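Local coordinates for type I site-specific restriction-modification system, R (Restriction) subunit (Vibrio vulnificus, PDB 3H1T), which probably serves as the motor and DNA-cleaving subunit of a type I restriction enzyme, coupling ATP hydrolysis to DNA translocation, at residues R200-M205 with R347-Y352. Sequence-based numbering, arbitrary orientation.
Sequences RSLITM and RDTYRY
R200 lays its guanidinium almost flat on the ring of Y352 in a cation-pi stack: CZ stands 3.6 Å from the ring centroid, and the two planes are only 26° apart. Bends at chi2 and chi3 turn the guanidinium over the ring, with NH1 above its middle, CZ offset toward the rim and CD over CE1. The hydroxyl of Y352 is hydrogen-bonded to Q334.

Apolar contact centres on L202, whose CD2 points into the middle of the Y350 ring, 3.7 Å from the centroid and 11° off the normal, a CH-pi contact. The same methyl touches CG2 of T349 at 4.0 Å.

The polar contact lies at the far end of that tyrosine, whose phenol is hydrogen-bonded to the carbonyl of T340; T204 OG1, 2.9 Å from Y350 OH, offers a possible but unsettled second bond.

Strand 200-205 belongs to the parallel sheet of the first of two RecA-like motor domains, flanked by strands 333-338 and 358-360, and leads into the P-loop (Walker A), which probably binds ATP. Helix 347-352 packs on one side of it, running at 136° to the strand, while S201 and M205 touch helix 181-195; Y352 also reaches helix 323-328.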
loop_
_atom_site.group_PDB
_atom_site.type_symbol
_atom_site.label_atom_id
_atom_site.label_comp_id
_atom_site.label_asym_id
_atom_site.label_seq_id
_atom_site.Cartn_x
_atom_site.Cartn_y
_atom_site.Cartn_z
ATOM N N ARG A 200 0.729 -11.632 17.964
ATOM C CA ARG A 200 1.142 -11.944 16.598
ATOM C C ARG A 200 0.103 -11.393 15.597
ATOM O O ARG A 200 -0.951 -12.008 15.424
ATOM C CB ARG A 200 1.250 -13.488 16.499
ATOM C CG ARG A 200 2.301 -14.095 15.537
ATOM C CD ARG A 200 3.705 -14.286 16.170
ATOM N NE ARG A 200 3.915 -15.537 16.925
ATOM C CZ ARG A 200 3.854 -16.776 16.420
ATOM N NH1 ARG A 200 3.570 -16.975 15.139
ATOM N NH2 ARG A 200 4.111 -17.826 17.197
ATOM N N SER A 201 0.370 -10.257 14.947
ATOM C CA SER A 201 -0.596 -9.689 13.982
ATOM C C SER A 201 -0.051 -9.426 12.572
ATOM O O SER A 201 1.124 -9.091 12.392
ATOM C CB SER A 201 -1.177 -8.358 14.484
ATOM O OG SER A 201 -1.465 -8.363 15.868
ATOM N N LEU A 202 -0.922 -9.538 11.574
ATOM C CA LEU A 202 -0.511 -9.302 10.192
ATOM C C LEU A 202 -1.277 -8.150 9.513
ATOM O O LEU A 202 -2.476 -7.951 9.748
ATOM C CB LEU A 202 -0.684 -10.583 9.370
ATOM C CG LEU A 202 -0.108 -10.557 7.951
ATOM C CD1 LEU A 202 1.391 -10.213 8.010
ATOM C CD2 LEU A 202 -0.331 -11.919 7.283
ATOM N N ILE A 203 -0.565 -7.390 8.681
ATOM C CA ILE A 203 -1.141 -6.278 7.934
ATOM C C ILE A 203 -0.704 -6.425 6.486
ATOM O O ILE A 203 0.482 -6.557 6.212
ATOM C CB ILE A 203 -0.614 -4.925 8.421
ATOM C CG1 ILE A 203 -0.799 -4.802 9.928
ATOM C CG2 ILE A 203 -1.344 -3.813 7.706
ATOM C CD1 ILE A 203 -0.059 -3.645 10.541
ATOM N N THR A 204 -1.657 -6.412 5.564
ATOM C CA THR A 204 -1.340 -6.518 4.150
ATOM C C THR A 204 -1.637 -5.187 3.471
ATOM O O THR A 204 -2.760 -4.681 3.520
ATOM C CB THR A 204 -2.164 -7.618 3.457
ATOM O OG1 THR A 204 -2.013 -8.846 4.171
ATOM C CG2 THR A 204 -1.687 -7.810 2.022
HETATM N N MSE A 205 -0.615 -4.618 2.852
HETATM C CA MSE A 205 -0.755 -3.350 2.160
HETATM C C MSE A 205 0.000 -3.422 0.840
HETATM O O MSE A 205 1.155 -3.843 0.803
HETATM C CB MSE A 205 -0.186 -2.209 3.009
HETATM C CG MSE A 205 -1.010 -1.802 4.236
HETATM SE SE MSE A 205 -0.124 -0.402 5.280
HETATM C CE MSE A 205 -0.790 1.134 4.338
ATOM N N ARG A 347 1.254 -18.973 1.997
ATOM C CA ARG A 347 0.716 -19.613 3.208
ATOM C C ARG A 347 1.466 -19.627 4.554
ATOM O O ARG A 347 0.845 -19.342 5.600
ATOM C CB ARG A 347 0.281 -21.008 2.834
ATOM C CG ARG A 347 -0.508 -20.979 1.538
ATOM C CD ARG A 347 -1.575 -22.020 1.541
ATOM N NE ARG A 347 -1.923 -22.435 0.186
ATOM C CZ ARG A 347 -2.819 -21.833 -0.597
ATOM N NH1 ARG A 347 -3.488 -20.756 -0.180
ATOM N NH2 ARG A 347 -3.072 -22.336 -1.798
ATOM N N ASP A 348 2.765 -19.939 4.563
ATOM C CA ASP A 348 3.468 -19.961 5.853
ATOM C C ASP A 348 3.423 -18.618 6.587
ATOM O O ASP A 348 3.427 -18.570 7.828
ATOM C CB ASP A 348 4.916 -20.421 5.687
ATOM C CG ASP A 348 5.022 -21.915 5.413
ATOM O OD1 ASP A 348 3.986 -22.616 5.531
ATOM O OD2 ASP A 348 6.144 -22.386 5.097
ATOM N N THR A 349 3.380 -17.529 5.835
ATOM C CA THR A 349 3.308 -16.226 6.457
ATOM C C THR A 349 1.980 -16.039 7.156
ATOM O O THR A 349 1.939 -15.566 8.288
ATOM C CB THR A 349 3.490 -15.116 5.425
ATOM O OG1 THR A 349 4.878 -15.033 5.098
ATOM C CG2 THR A 349 3.022 -13.775 5.988
ATOM N N TYR A 350 0.894 -16.408 6.483
ATOM C CA TYR A 350 -0.434 -16.269 7.063
ATOM C C TYR A 350 -0.702 -17.296 8.143
ATOM O O TYR A 350 -1.647 -17.150 8.916
ATOM C CB TYR A 350 -1.492 -16.332 5.968
ATOM C CG TYR A 350 -1.490 -15.082 5.108
ATOM C CD1 TYR A 350 -0.404 -14.782 4.273
ATOM C CD2 TYR A 350 -2.525 -14.148 5.201
ATOM C CE1 TYR A 350 -0.351 -13.580 3.561
ATOM C CE2 TYR A 350 -2.474 -12.950 4.507
ATOM C CZ TYR A 350 -1.390 -12.667 3.691
ATOM O OH TYR A 350 -1.350 -11.460 3.040
ATOM N N ARG A 351 0.139 -18.330 8.199
ATOM C CA ARG A 351 0.020 -19.376 9.214
ATOM C C ARG A 351 0.721 -18.927 10.491
ATOM O O ARG A 351 0.233 -19.140 11.595
ATOM C CB ARG A 351 0.644 -20.683 8.713
ATOM C CG ARG A 351 -0.236 -21.452 7.741
ATOM C CD ARG A 351 0.524 -22.527 6.982
ATOM N NE ARG A 351 -0.341 -23.303 6.104
ATOM C CZ ARG A 351 0.032 -23.777 4.921
ATOM N NH1 ARG A 351 1.268 -23.545 4.483
ATOM N NH2 ARG A 351 -0.826 -24.479 4.174
ATOM N N TYR A 352 1.876 -18.299 10.339
ATOM C CA TYR A 352 2.614 -17.823 11.498
ATOM C C TYR A 352 1.976 -16.586 12.131
ATOM O O TYR A 352 1.774 -16.549 13.340
ATOM C CB TYR A 352 4.066 -17.532 11.110
ATOM C CG TYR A 352 4.947 -17.120 12.265
ATOM C CD1 TYR A 352 5.017 -15.787 12.677
ATOM C CD2 TYR A 352 5.706 -18.066 12.955
ATOM C CE1 TYR A 352 5.827 -15.409 13.755
ATOM C CE2 TYR A 352 6.514 -17.706 14.031
ATOM C CZ TYR A 352 6.571 -16.385 14.432
ATOM O OH TYR A 352 7.341 -16.057 15.526
#